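Local coordinates for protein interleukin-20 receptor subunit beta (Homo sapiens, PDB 6DF3) that pairs with IL20RA to form a receptor for IL19, IL20 and IL24, and with IL22RA1 to form one for IL20 and IL24, at residues S11-K15 against L125-F129; T29-V34 against C55-P61; I50-W54 against V65-I69; I120-D124 against V149-I154; V133-R137 against L158-G164. The protein carries 1 engineered substitution. All coordinates share one frame; numbering follows the deposited sequence.

Contact 1: S11-K15 against L125-F129; sequences STNMK and LGPQF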
# COMPACT_ATOMS: atom_id res chain seq x y z
N SER C 11 -8.65 9.20 -20.82
CA SER C 11 -8.03 8.32 -19.90
C SER C 11 -7.60 7.08 -20.64
O SER C 11 -8.44 6.31 -21.06
CB SER C 11 -8.94 7.95 -18.72
OG SER C 11 -8.37 6.89 -17.92
N THR C 12 -6.28 6.90 -20.67
CA THR C 12 -5.57 5.87 -21.38
C THR C 12 -4.66 5.13 -20.39
O THR C 12 -3.78 5.78 -19.77
CB THR C 12 -4.64 6.51 -22.42
OG1 THR C 12 -5.44 7.24 -23.33
CG2 THR C 12 -3.99 5.43 -23.20
N ASN C 13 -4.83 3.80 -20.28
CA ASN C 13 -4.01 2.93 -19.37
C ASN C 13 -3.76 3.57 -17.96
O ASN C 13 -2.62 3.80 -17.54
CB ASN C 13 -2.70 2.59 -20.06
CG ASN C 13 -2.89 1.59 -21.16
OD1 ASN C 13 -3.81 0.76 -21.12
ND2 ASN C 13 -2.06 1.67 -22.17
N MET C 14 -4.85 3.97 -17.32
CA MET C 14 -4.81 4.66 -15.98
C MET C 14 -4.09 5.96 -15.89
O MET C 14 -3.87 6.45 -14.81
CB MET C 14 -4.32 3.71 -14.87
CG MET C 14 -5.21 2.51 -14.73
SD MET C 14 -6.91 2.83 -14.02
CE MET C 14 -6.46 2.97 -12.28
N LYS C 15 -3.78 6.59 -17.03
CA LYS C 15 -3.35 8.00 -17.04
C LYS C 15 -4.54 8.91 -17.44
O LYS C 15 -5.08 8.78 -18.56
CB LYS C 15 -2.24 8.19 -18.06
CG LYS C 15 -1.66 9.57 -17.99
CD LYS C 15 -0.65 9.82 -19.11
CE LYS C 15 -0.06 11.21 -18.96
NZ LYS C 15 0.45 11.73 -20.25
N LEU C 125 3.76 -0.38 -18.17
CA LEU C 125 2.57 0.40 -17.87
C LEU C 125 2.37 0.89 -16.38
O LEU C 125 1.36 1.55 -16.06
CB LEU C 125 1.33 -0.35 -18.34
CG LEU C 125 1.34 -0.64 -19.85
CD1 LEU C 125 0.28 -1.68 -20.17
CD2 LEU C 125 1.05 0.64 -20.64
N GLY C 126 3.31 0.65 -15.49
CA GLY C 126 3.08 1.13 -14.10
C GLY C 126 2.45 0.16 -13.04
O GLY C 126 1.78 -0.89 -13.39
N PRO C 127 2.61 0.53 -11.73
CA PRO C 127 2.12 -0.22 -10.58
C PRO C 127 0.65 -0.63 -10.67
O PRO C 127 0.27 -1.69 -10.14
CB PRO C 127 2.22 0.83 -9.41
CG PRO C 127 3.34 1.74 -9.80
CD PRO C 127 3.10 1.87 -11.31
N GLN C 128 -0.18 0.20 -11.32
CA GLN C 128 -1.53 -0.19 -11.48
C GLN C 128 -1.70 -1.52 -12.22
O GLN C 128 -2.77 -2.11 -12.07
CB GLN C 128 -2.38 0.92 -12.13
CG GLN C 128 -2.40 2.24 -11.32
CD GLN C 128 -3.38 2.19 -10.12
OE1 GLN C 128 -4.03 1.13 -9.82
NE2 GLN C 128 -3.51 3.33 -9.44
N PHE C 129 -0.69 -2.04 -12.91
CA PHE C 129 -0.88 -3.17 -13.84
C PHE C 129 -0.12 -4.43 -13.54
O PHE C 129 1.13 -4.41 -13.42
CB PHE C 129 -0.41 -2.78 -15.27
CG PHE C 129 -1.25 -1.70 -15.93
CD1 PHE C 129 -1.00 -0.34 -15.66
CD2 PHE C 129 -2.21 -2.04 -16.87
CE1 PHE C 129 -1.74 0.67 -16.27
CE2 PHE C 129 -2.94 -1.03 -17.51
CZ PHE C 129 -2.71 0.33 -17.19
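Phe129 thrusts the outer edge of its ring against the backbone and side chain of Asn13, at the tip of the tight turn from Thr12 to Lys15. Asn13 O lies near the ring plane, 3.5 Å from Phe129 CE1, while Asn13 CB rests 3.7 Å from Phe129 CZ. The amide of Asn13 stands almost perpendicular to the ring, with the two planes 87° apart. With CG set anti to the carbonyl carbon (chi1 -74°), Asn13 brings ND2 to 3.6 Å from CD2 of Leu125. This ND2 has its polar partner outside the pair of segments, in the hydroxyl of Thr105. Leu125 CB lies over one face of the Phe129 ring, toward its rim, so the aromatic group is backed from within its own loop. Met14, bent at chi2 and chi3, hooks its CE to 3.8 Å from Gln128 CD, and its CG comes obliquely to 4.1 Å from Phe129 CZ. Replacing Asn13 with an alanine would probably leave the Thr105 hydroxyl without its amide donor and open a gap beside Leu125 CD2. Outside the two segments, Phe129 and Met14 both touch Val175 of strand 167-175. The arrangement joins two fibronectin type III domains: the type I' hairpin turn linking the first two strands of the first domain is set against the type I turn in the loop between strands 117-122 and 130-137 of the second.

Contact 2: T29-V34 against C55-P61; sequences TVYYSV and CSLTEGP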
# COMPACT_ATOMS: atom_id res chain seq x y z
N THR C 29 -0.58 35.59 -22.10
CA THR C 29 -0.77 34.16 -22.14
C THR C 29 -1.67 33.76 -21.00
O THR C 29 -1.48 34.16 -19.85
CB THR C 29 0.50 33.29 -22.09
OG1 THR C 29 0.65 32.69 -20.78
CG2 THR C 29 1.75 34.00 -22.60
N VAL C 30 -2.65 32.93 -21.33
CA VAL C 30 -3.65 32.52 -20.36
C VAL C 30 -3.13 31.35 -19.53
O VAL C 30 -2.47 30.43 -20.07
CB VAL C 30 -4.99 32.17 -21.04
CG1 VAL C 30 -5.99 31.58 -20.04
CG2 VAL C 30 -5.54 33.42 -21.73
N TYR C 31 -3.42 31.43 -18.23
CA TYR C 31 -3.19 30.30 -17.30
C TYR C 31 -4.51 29.64 -16.85
O TYR C 31 -5.58 30.25 -16.89
CB TYR C 31 -2.34 30.80 -16.12
CG TYR C 31 -0.87 31.13 -16.51
CD1 TYR C 31 -0.03 30.13 -17.09
CD2 TYR C 31 -0.31 32.41 -16.29
CE1 TYR C 31 1.29 30.41 -17.46
CE2 TYR C 31 1.03 32.69 -16.66
CZ TYR C 31 1.81 31.68 -17.23
OH TYR C 31 3.11 31.88 -17.59
N TYR C 32 -4.44 28.40 -16.44
CA TYR C 32 -5.65 27.67 -16.04
C TYR C 32 -5.48 27.09 -14.65
O TYR C 32 -4.37 26.72 -14.29
CB TYR C 32 -5.92 26.52 -17.06
CG TYR C 32 -6.10 27.00 -18.46
CD1 TYR C 32 -7.28 27.61 -18.83
CD2 TYR C 32 -5.07 26.90 -19.40
CE1 TYR C 32 -7.45 28.12 -20.11
CE2 TYR C 32 -5.24 27.39 -20.70
CZ TYR C 32 -6.45 28.00 -21.04
OH TYR C 32 -6.66 28.53 -22.28
N SER C 33 -6.56 26.93 -13.88
CA SER C 33 -6.52 26.19 -12.58
C SER C 33 -7.57 25.12 -12.59
O SER C 33 -8.70 25.37 -13.02
CB SER C 33 -6.73 27.12 -11.38
OG SER C 33 -5.85 28.23 -11.50
N VAL C 34 -7.18 23.93 -12.15
CA VAL C 34 -8.11 22.82 -12.04
C VAL C 34 -8.41 22.41 -10.58
O VAL C 34 -7.50 22.33 -9.79
CB VAL C 34 -7.57 21.61 -12.77
CG1 VAL C 34 -8.53 20.45 -12.64
CG2 VAL C 34 -7.29 21.97 -14.21
N CYS C 55 -1.84 21.25 -11.27
CA CYS C 55 -2.45 22.32 -12.08
C CYS C 55 -3.12 23.46 -11.38
O CYS C 55 -4.30 23.68 -11.52
CB CYS C 55 -3.45 21.72 -13.06
SG CYS C 55 -2.69 20.39 -13.99
N SER C 56 -2.32 24.24 -10.69
CA SER C 56 -2.76 25.53 -10.25
C SER C 56 -1.88 26.47 -11.08
O SER C 56 -0.68 26.28 -11.16
CB SER C 56 -2.60 25.63 -8.72
OG SER C 56 -3.22 24.49 -8.06
N LEU C 57 -2.50 27.38 -11.82
CA LEU C 57 -1.81 28.27 -12.74
C LEU C 57 -0.90 27.58 -13.84
O LEU C 57 -0.01 28.24 -14.38
CB LEU C 57 -1.09 29.37 -11.93
CG LEU C 57 -1.97 30.40 -11.18
CD1 LEU C 57 -3.09 29.84 -10.29
CD2 LEU C 57 -1.10 31.31 -10.32
N THR C 58 -1.15 26.29 -14.17
CA THR C 58 -0.72 25.62 -15.43
C THR C 58 -1.09 26.40 -16.72
O THR C 58 -2.06 27.18 -16.74
CB THR C 58 -1.37 24.21 -15.57
OG1 THR C 58 -0.98 23.59 -16.79
CG2 THR C 58 -2.91 24.24 -15.56
N GLU C 59 -0.34 26.15 -17.80
CA GLU C 59 -0.40 26.99 -19.01
C GLU C 59 -1.13 26.34 -20.18
O GLU C 59 -1.96 26.97 -20.80
CB GLU C 59 1.01 27.42 -19.46
CG GLU C 59 1.00 28.63 -20.39
CD GLU C 59 2.36 28.94 -21.02
OE1 GLU C 59 3.26 29.46 -20.31
OE2 GLU C 59 2.53 28.71 -22.24
N GLY C 60 -0.81 25.09 -20.51
CA GLY C 60 -1.37 24.46 -21.72
C GLY C 60 -2.86 24.20 -21.51
O GLY C 60 -3.32 24.35 -20.38
N PRO C 61 -3.60 23.77 -22.56
CA PRO C 61 -5.03 23.53 -22.41
C PRO C 61 -5.33 22.09 -21.84
O PRO C 61 -6.31 21.45 -22.22
CB PRO C 61 -5.54 23.73 -23.85
CG PRO C 61 -4.41 23.18 -24.69
CD PRO C 61 -3.13 23.24 -23.87
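Two straight backbone hydrogen bonds hold the loop 55-61 against strand 31-37: Tyr32 N donates to Thr58 O at 2.7 Å, and Val34 N to Cys55 O at 3.0 Å. Between them Leu57 N makes a weak bond to Ser33 OG, 3.5 Å away, and Leu57 CD1 closes on the same hydroxyl oxygen. The side chains add to this grip. Glu59 keeps its CG anti to the backbone N (chi1 -161°) and runs extended past Tyr31, where Glu59 CG lies 3.4 Å from Tyr31 CE1; the carboxylate is turned 55° from the ring. Thr58 O sits at the edge of this ring, close to its plane. Glu59 O lies at the edge of the Tyr32 ring, 3.3 Å from CE2, and Gly60 O comes to 3.2 Å from Tyr32 CD2 at an oblique angle. Val34 CG2 packs on Cys55 CB. One shell further out, the Tyr32 hydroxyl is bonded to Val23 N, its ring meets Trp20 edge-to-face, and a disulfide ties Cys55 to Cys63. An alanine in place of Tyr32 would probably leave Val23 N without its hydroxyl partner and open a gap between Trp20 and the Glu59-Gly60 backbone. The whole belongs to the first fibronectin type III domain, in which the disulfide-linked loop between strands 50-51 and 62-64 is laid on strand 31-37.

Contact 3: I50-W54 against V65-I69; sequences IPSSW and VTDDI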
# COMPACT_ATOMS: atom_id res chain seq x y z
N ILE C 50 -11.19 20.61 -4.22
CA ILE C 50 -9.80 20.45 -3.82
C ILE C 50 -8.86 20.83 -4.97
O ILE C 50 -9.06 20.43 -6.12
CB ILE C 50 -9.58 18.97 -3.46
CG1 ILE C 50 -10.62 18.58 -2.43
CG2 ILE C 50 -8.14 18.69 -3.05
CD1 ILE C 50 -10.75 17.11 -2.31
N PRO C 51 -7.78 21.56 -4.66
CA PRO C 51 -6.82 21.87 -5.71
C PRO C 51 -6.14 20.67 -6.27
O PRO C 51 -5.74 19.78 -5.53
CB PRO C 51 -5.74 22.74 -4.98
CG PRO C 51 -6.48 23.34 -3.84
CD PRO C 51 -7.54 22.35 -3.43
N SER C 52 -5.99 20.66 -7.59
CA SER C 52 -5.29 19.65 -8.30
C SER C 52 -3.82 19.62 -7.87
O SER C 52 -3.25 20.62 -7.50
CB SER C 52 -5.34 20.02 -9.78
OG SER C 52 -4.75 18.98 -10.54
N SER C 53 -3.20 18.45 -7.95
CA SER C 53 -1.80 18.31 -7.55
C SER C 53 -0.87 19.15 -8.45
O SER C 53 -0.10 19.98 -7.97
CB SER C 53 -1.39 16.83 -7.56
OG SER C 53 -1.96 16.11 -6.45
N TRP C 54 -1.01 19.01 -9.77
CA TRP C 54 -0.07 19.65 -10.72
C TRP C 54 -0.62 20.78 -11.55
O TRP C 54 0.10 21.24 -12.47
CB TRP C 54 0.51 18.60 -11.65
CG TRP C 54 1.09 17.50 -10.90
CD1 TRP C 54 0.70 16.20 -10.94
CD2 TRP C 54 2.15 17.58 -9.95
NE1 TRP C 54 1.48 15.46 -10.09
CE2 TRP C 54 2.38 16.28 -9.47
CE3 TRP C 54 2.93 18.64 -9.44
CZ2 TRP C 54 3.37 15.98 -8.50
CZ3 TRP C 54 3.92 18.36 -8.50
CH2 TRP C 54 4.13 17.03 -8.03
N VAL C 65 -4.41 14.78 -14.25
CA VAL C 65 -5.04 14.66 -12.95
C VAL C 65 -4.89 13.25 -12.40
O VAL C 65 -5.61 12.83 -11.51
CB VAL C 65 -6.55 15.04 -13.01
CG1 VAL C 65 -6.75 16.45 -13.56
CG2 VAL C 65 -7.35 14.13 -13.91
N THR C 66 -4.00 12.46 -12.96
CA THR C 66 -3.82 11.09 -12.51
C THR C 66 -3.66 10.99 -10.99
O THR C 66 -4.31 10.19 -10.35
CB THR C 66 -2.62 10.49 -13.23
OG1 THR C 66 -2.86 10.53 -14.68
CG2 THR C 66 -2.33 9.03 -12.73
N ASP C 67 -2.81 11.82 -10.43
CA ASP C 67 -2.53 11.78 -9.00
C ASP C 67 -3.66 12.26 -8.09
O ASP C 67 -3.62 11.96 -6.94
CB ASP C 67 -1.26 12.52 -8.69
CG ASP C 67 -0.05 11.90 -9.37
OD1 ASP C 67 -0.08 10.72 -9.85
OD2 ASP C 67 0.88 12.65 -9.48
N ASP C 68 -4.68 12.92 -8.64
CA ASP C 68 -5.82 13.34 -7.88
C ASP C 68 -6.93 12.28 -7.88
O ASP C 68 -7.75 12.29 -7.03
CB ASP C 68 -6.40 14.60 -8.51
CG ASP C 68 -5.35 15.70 -8.69
OD1 ASP C 68 -4.62 16.04 -7.71
OD2 ASP C 68 -5.24 16.27 -9.81
N ILE C 69 -7.01 11.44 -8.91
CA ILE C 69 -8.04 10.43 -8.97
C ILE C 69 -7.50 9.20 -8.23
O ILE C 69 -6.63 8.51 -8.77
CB ILE C 69 -8.40 10.07 -10.44
CG1 ILE C 69 -8.74 11.32 -11.30
CG2 ILE C 69 -9.57 9.11 -10.48
CD1 ILE C 69 -9.61 12.32 -10.66
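Asp68 points its side chain at the Ser52-Ser53 backbone. Its CB carries CG anti to the carbonyl carbon (chi1 -53°), and CG stops 3.6 Å from Ser53 N, where the carboxylate faces two serines. OD1 accepts twice from one residue: Ser53 N reaches its syn lone pair at 2.8 Å, and Ser53 OG donates to it at 2.9 Å, also from the syn side but tilted out of the carboxylate plane. OD2 lies 2.8 Å from Ser52 OG. The two bonds from Ser53 to OD1 probably help to set the carboxylate's orientation. Outside the two segments, a basic side chain of another protein forms a salt bridge with OD1, which probably favours the ionised form. Asp67 works separately: Trp54 NE1 donates to its OD2 at 2.9 Å, in a nearly straight bond of 168° that leaves in the plane of the indole but meets the oxygen from its anti side. Strand 50-51 belongs to the four-stranded sheet, and Ser52 is backbone-bonded to Val34 of its neighbour, strand 31-37. The loop segment 65-69 follows strand 62-64 of the three-stranded sheet and is backbone hydrogen-bonded at Val65 to His16 of strand 15-19, so the polar cluster connects the two sheets.

Contact 4: I120-D124 against V149-I154; sequences IELED and VRSGGI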
# COMPACT_ATOMS: atom_id res chain seq x y z
N ILE C 120 10.43 -12.79 -22.83
CA ILE C 120 9.46 -11.76 -23.09
C ILE C 120 9.89 -10.50 -22.34
O ILE C 120 10.51 -10.57 -21.24
CB ILE C 120 8.02 -12.23 -22.73
CG1 ILE C 120 6.97 -11.33 -23.38
CG2 ILE C 120 7.78 -12.28 -21.22
CD1 ILE C 120 5.51 -11.73 -23.15
N GLU C 121 9.60 -9.35 -22.94
CA GLU C 121 9.76 -8.04 -22.30
C GLU C 121 8.52 -7.21 -22.59
O GLU C 121 8.29 -6.82 -23.72
CB GLU C 121 11.01 -7.35 -22.85
CG GLU C 121 11.21 -5.92 -22.38
CD GLU C 121 12.66 -5.46 -22.52
OE1 GLU C 121 13.43 -6.06 -23.30
OE2 GLU C 121 13.04 -4.50 -21.81
N LEU C 122 7.71 -6.98 -21.57
CA LEU C 122 6.53 -6.18 -21.75
C LEU C 122 6.90 -4.72 -21.65
O LEU C 122 8.06 -4.36 -21.43
CB LEU C 122 5.42 -6.57 -20.76
CG LEU C 122 4.99 -8.02 -21.06
CD1 LEU C 122 4.86 -8.93 -19.83
CD2 LEU C 122 3.72 -8.00 -21.87
N GLU C 123 5.90 -3.91 -21.98
CA GLU C 123 5.99 -2.48 -21.94
C GLU C 123 5.64 -2.07 -20.50
O GLU C 123 4.70 -2.61 -19.91
CB GLU C 123 4.98 -1.92 -22.93
CG GLU C 123 5.12 -0.43 -23.23
CD GLU C 123 3.99 0.10 -24.10
OE1 GLU C 123 2.80 -0.11 -23.71
OE2 GLU C 123 4.32 0.69 -25.17
N ASP C 124 6.40 -1.15 -19.94
CA ASP C 124 6.17 -0.66 -18.55
C ASP C 124 4.93 0.21 -18.37
O ASP C 124 5.04 1.40 -18.34
CB ASP C 124 7.39 0.13 -18.12
CG ASP C 124 7.40 0.45 -16.62
OD1 ASP C 124 6.33 0.60 -15.96
OD2 ASP C 124 8.53 0.61 -16.10
N VAL C 149 3.35 -11.85 -14.86
CA VAL C 149 4.57 -11.03 -14.81
C VAL C 149 4.29 -9.67 -14.17
O VAL C 149 3.42 -8.88 -14.64
CB VAL C 149 5.20 -10.80 -16.20
CG1 VAL C 149 6.48 -9.99 -16.06
CG2 VAL C 149 5.53 -12.09 -16.91
N ARG C 150 5.04 -9.35 -13.12
CA ARG C 150 4.67 -8.21 -12.28
C ARG C 150 4.89 -6.92 -13.05
O ARG C 150 3.98 -6.11 -13.14
CB ARG C 150 5.40 -8.22 -10.93
CG ARG C 150 4.74 -7.38 -9.84
CD ARG C 150 4.85 -7.98 -8.41
NE ARG C 150 6.09 -8.74 -8.14
CZ ARG C 150 7.32 -8.22 -7.96
NH1 ARG C 150 7.54 -6.90 -8.00
NH2 ARG C 150 8.34 -9.03 -7.76
N SER C 151 6.06 -6.78 -13.68
CA SER C 151 6.50 -5.51 -14.23
C SER C 151 7.17 -5.55 -15.59
O SER C 151 8.01 -6.46 -15.93
CB SER C 151 7.44 -4.86 -13.24
OG SER C 151 6.65 -4.30 -12.18
N GLY C 152 6.82 -4.50 -16.35
CA GLY C 152 7.38 -4.24 -17.66
C GLY C 152 8.81 -3.79 -17.54
O GLY C 152 9.30 -3.61 -16.44
N GLY C 153 9.49 -3.63 -18.67
CA GLY C 153 10.86 -3.12 -18.71
C GLY C 153 11.95 -4.10 -18.40
O GLY C 153 13.12 -3.76 -18.58
N ILE C 154 11.59 -5.34 -18.01
CA ILE C 154 12.56 -6.39 -17.62
C ILE C 154 12.40 -7.59 -18.58
O ILE C 154 11.27 -8.08 -18.74
CB ILE C 154 12.33 -6.94 -16.16
CG1 ILE C 154 11.62 -5.94 -15.19
CG2 ILE C 154 13.64 -7.43 -15.58
CD1 ILE C 154 11.35 -6.50 -13.78
O HOH W 1 8.02 -7.53 -18.53
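Leu122 and Val149 cross obliquely, with CD1 of the leucine 4.1 Å from CB of the valine. Leu122 sets CG anti to the carbonyl carbon (chi1 -64°), which carries its branch to Val149, while the preceding Glu121 extends along the other side of the strand. The Glu121 carboxylate passes the loop without bonding it: OE2 lies 3.3 Å from Gly153 O, and both are acceptors. Backbone does more of the holding. Gly153 N donates to Leu122 O at 3.2 Å, straight at the hydrogen but coming from above the carbonyl plane, 50° out of it. A water links the two segments: it accepts from Leu122 N at 3.1 Å and donates to Ser151 O at 2.8 Å, with a weak third bond to Ile154 O. Gly152 comes close to the chain, its CA 3.9 Å from Asp124 CA, and a side chain there would clash with Glu123 O. Strand 117-122 is the middle strand of its three-stranded sheet, with Ile120 bonded to Val156 of strand 156-160 and Glu121 to Glu110 of strand 109-114. The loop 149-154 leads from strand 145-149 of the opposing sheet toward strand 156-160, and Leu122 also rests on Phe131 and Val133 of strand 130-137.

Contact 5: V133-R137 against L158-G164; sequences VAYWR and LETMEPG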
# COMPACT_ATOMS: atom_id res chain seq x y z
N VAL C 133 0.41 -13.64 -19.34
CA VAL C 133 1.07 -14.07 -20.57
C VAL C 133 0.64 -15.50 -20.81
O VAL C 133 0.82 -16.34 -19.94
CB VAL C 133 2.61 -13.94 -20.50
CG1 VAL C 133 3.25 -14.29 -21.84
CG2 VAL C 133 2.98 -12.52 -20.11
N ALA C 134 0.03 -15.75 -21.96
CA ALA C 134 -0.34 -17.10 -22.39
C ALA C 134 0.70 -17.52 -23.37
O ALA C 134 1.10 -16.72 -24.24
CB ALA C 134 -1.71 -17.12 -23.06
N TYR C 135 1.18 -18.76 -23.17
CA TYR C 135 2.07 -19.38 -24.12
C TYR C 135 1.86 -20.90 -24.25
O TYR C 135 1.40 -21.57 -23.31
CB TYR C 135 3.53 -19.05 -23.78
CG TYR C 135 4.10 -19.60 -22.46
CD1 TYR C 135 4.72 -20.88 -22.36
CD2 TYR C 135 4.07 -18.80 -21.34
CE1 TYR C 135 5.24 -21.31 -21.12
CE2 TYR C 135 4.58 -19.21 -20.14
CZ TYR C 135 5.16 -20.43 -20.02
OH TYR C 135 5.61 -20.64 -18.74
N TRP C 136 2.22 -21.41 -25.43
CA TRP C 136 1.97 -22.80 -25.80
C TRP C 136 2.92 -23.25 -26.91
O TRP C 136 3.43 -22.44 -27.69
CB TRP C 136 0.50 -22.99 -26.24
CG TRP C 136 0.08 -22.23 -27.52
CD1 TRP C 136 0.18 -22.67 -28.82
CD2 TRP C 136 -0.51 -20.92 -27.60
NE1 TRP C 136 -0.28 -21.72 -29.69
CE2 TRP C 136 -0.72 -20.63 -28.97
CE3 TRP C 136 -0.87 -19.95 -26.64
CZ2 TRP C 136 -1.26 -19.44 -29.41
CZ3 TRP C 136 -1.41 -18.75 -27.07
CH2 TRP C 136 -1.60 -18.50 -28.46
N ARG C 137 3.15 -24.55 -26.96
CA ARG C 137 3.82 -25.18 -28.08
C ARG C 137 2.78 -25.26 -29.20
O ARG C 137 1.67 -25.72 -28.95
CB ARG C 137 4.28 -26.56 -27.65
CG ARG C 137 5.29 -27.22 -28.56
CD ARG C 137 5.66 -28.58 -28.01
NE ARG C 137 6.47 -29.33 -28.95
CZ ARG C 137 7.78 -29.19 -29.15
NH1 ARG C 137 8.48 -28.30 -28.46
NH2 ARG C 137 8.39 -29.97 -30.06
N LEU C 158 10.21 -17.13 -19.93
CA LEU C 158 8.92 -17.85 -19.96
C LEU C 158 9.02 -19.38 -19.85
O LEU C 158 8.41 -20.01 -18.99
CB LEU C 158 8.21 -17.57 -21.28
CG LEU C 158 7.73 -16.16 -21.49
CD1 LEU C 158 7.08 -16.15 -22.87
CD2 LEU C 158 6.77 -15.76 -20.38
N GLU C 159 9.73 -19.97 -20.79
CA GLU C 159 9.80 -21.41 -20.94
C GLU C 159 11.12 -21.73 -21.65
O GLU C 159 11.61 -20.92 -22.45
CB GLU C 159 8.55 -21.90 -21.72
CG GLU C 159 8.45 -23.41 -22.00
CD GLU C 159 8.55 -24.22 -20.71
OE1 GLU C 159 7.67 -24.13 -19.83
OE2 GLU C 159 9.56 -24.89 -20.54
N THR C 160 11.74 -22.86 -21.31
CA THR C 160 12.80 -23.43 -22.14
C THR C 160 12.11 -24.33 -23.14
O THR C 160 11.26 -25.13 -22.78
CB THR C 160 13.86 -24.23 -21.33
OG1 THR C 160 14.66 -23.30 -20.59
CG2 THR C 160 14.78 -25.06 -22.27
N MET C 161 12.52 -24.21 -24.40
CA MET C 161 11.79 -24.79 -25.50
C MET C 161 12.37 -26.13 -25.82
O MET C 161 13.50 -26.40 -25.46
CB MET C 161 11.89 -23.87 -26.71
CG MET C 161 11.31 -22.48 -26.43
SD MET C 161 11.11 -21.45 -27.90
CE MET C 161 12.82 -21.34 -28.44
N GLU C 162 11.57 -26.97 -26.47
CA GLU C 162 12.05 -28.26 -27.00
C GLU C 162 12.09 -28.23 -28.53
O GLU C 162 11.28 -27.53 -29.17
CB GLU C 162 11.16 -29.40 -26.50
CG GLU C 162 11.13 -29.57 -24.99
CD GLU C 162 12.51 -29.83 -24.41
OE1 GLU C 162 13.17 -30.81 -24.84
OE2 GLU C 162 12.92 -29.03 -23.53
N PRO C 163 13.01 -29.01 -29.13
CA PRO C 163 13.11 -29.03 -30.60
C PRO C 163 11.80 -29.47 -31.27
O PRO C 163 10.97 -30.17 -30.61
CB PRO C 163 14.25 -30.04 -30.88
CG PRO C 163 14.37 -30.87 -29.64
CD PRO C 163 13.91 -30.00 -28.49
N GLY C 164 11.60 -29.01 -32.52
CA GLY C 164 10.52 -29.52 -33.39
C GLY C 164 9.47 -28.52 -33.84
O GLY C 164 9.31 -28.30 -35.04
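Apolar packing joins Val133, Tyr135 and Leu158. Leu158 CD2 lies 4.1 Å from Val133 CG1 and equally far from Tyr135 CE2, so that one methyl touches both side chains. Leu158 CB stands over one face of the Tyr135 ring, displaced toward its rim, and the leucine and tyrosine side chains run alongside each other, pointing opposite ways. On the same side of the ring, nearer CE1, Glu159 CB comes in obliquely, 3.4 Å from Tyr135 CE1. Tyr135 reaches this place because its CG sits between the backbone N and the carbonyl carbon (chi1 65°), which stands the ring up from the strand and brings its OH to 2.9 Å from Leu158 O.

Hydrogen bonding is concentrated at the other end, on Arg137. Its chain is extended from CG to NE, delivering the guanidinium to the loop after strand 156-160. There NH1 donates to Glu162 O at 3.0 Å and NH2 to Pro163 O at 2.6 Å, both carbonyls lying near the guanidinium plane. The first bond arrives well above the carbonyl plane of Glu162, 52° out of it. Two bonds from one flat group would hold it against turning, and Tyr167 OH adds a weak bond at NH1. Gly164 follows closely, where a side chain would come tight against NH2.

The strand segments run at 21° to each other with axes 8.7 Å apart, in different sheets. This is the face-to-face packing of a fibronectin type III sandwich, here in the second domain of the receptor, with Arg137 bound to the loop that follows strand 156-160.

The five contacts run along two fibronectin type III domains. Contact 1 is at the junction, its centre about 3 Å from that of the chain. On its first-domain side lie contacts 2 and 3, centres 13 Å apart and joined where Val34 O meets Ser52 N; on the other side contacts 4 and 5, centres 18 Å apart, share a core in which Ile120 packs on Val133 and Leu158. Contact 1 touches contact 3 through Lys15 and Thr66, and adjoins contact 4 in sequence. Contacts 2 and 5 are the far ends, with centres 52 Å apart. Another protein of the assembly reaches contacts 3 and 4, whose centres are 27 Å apart.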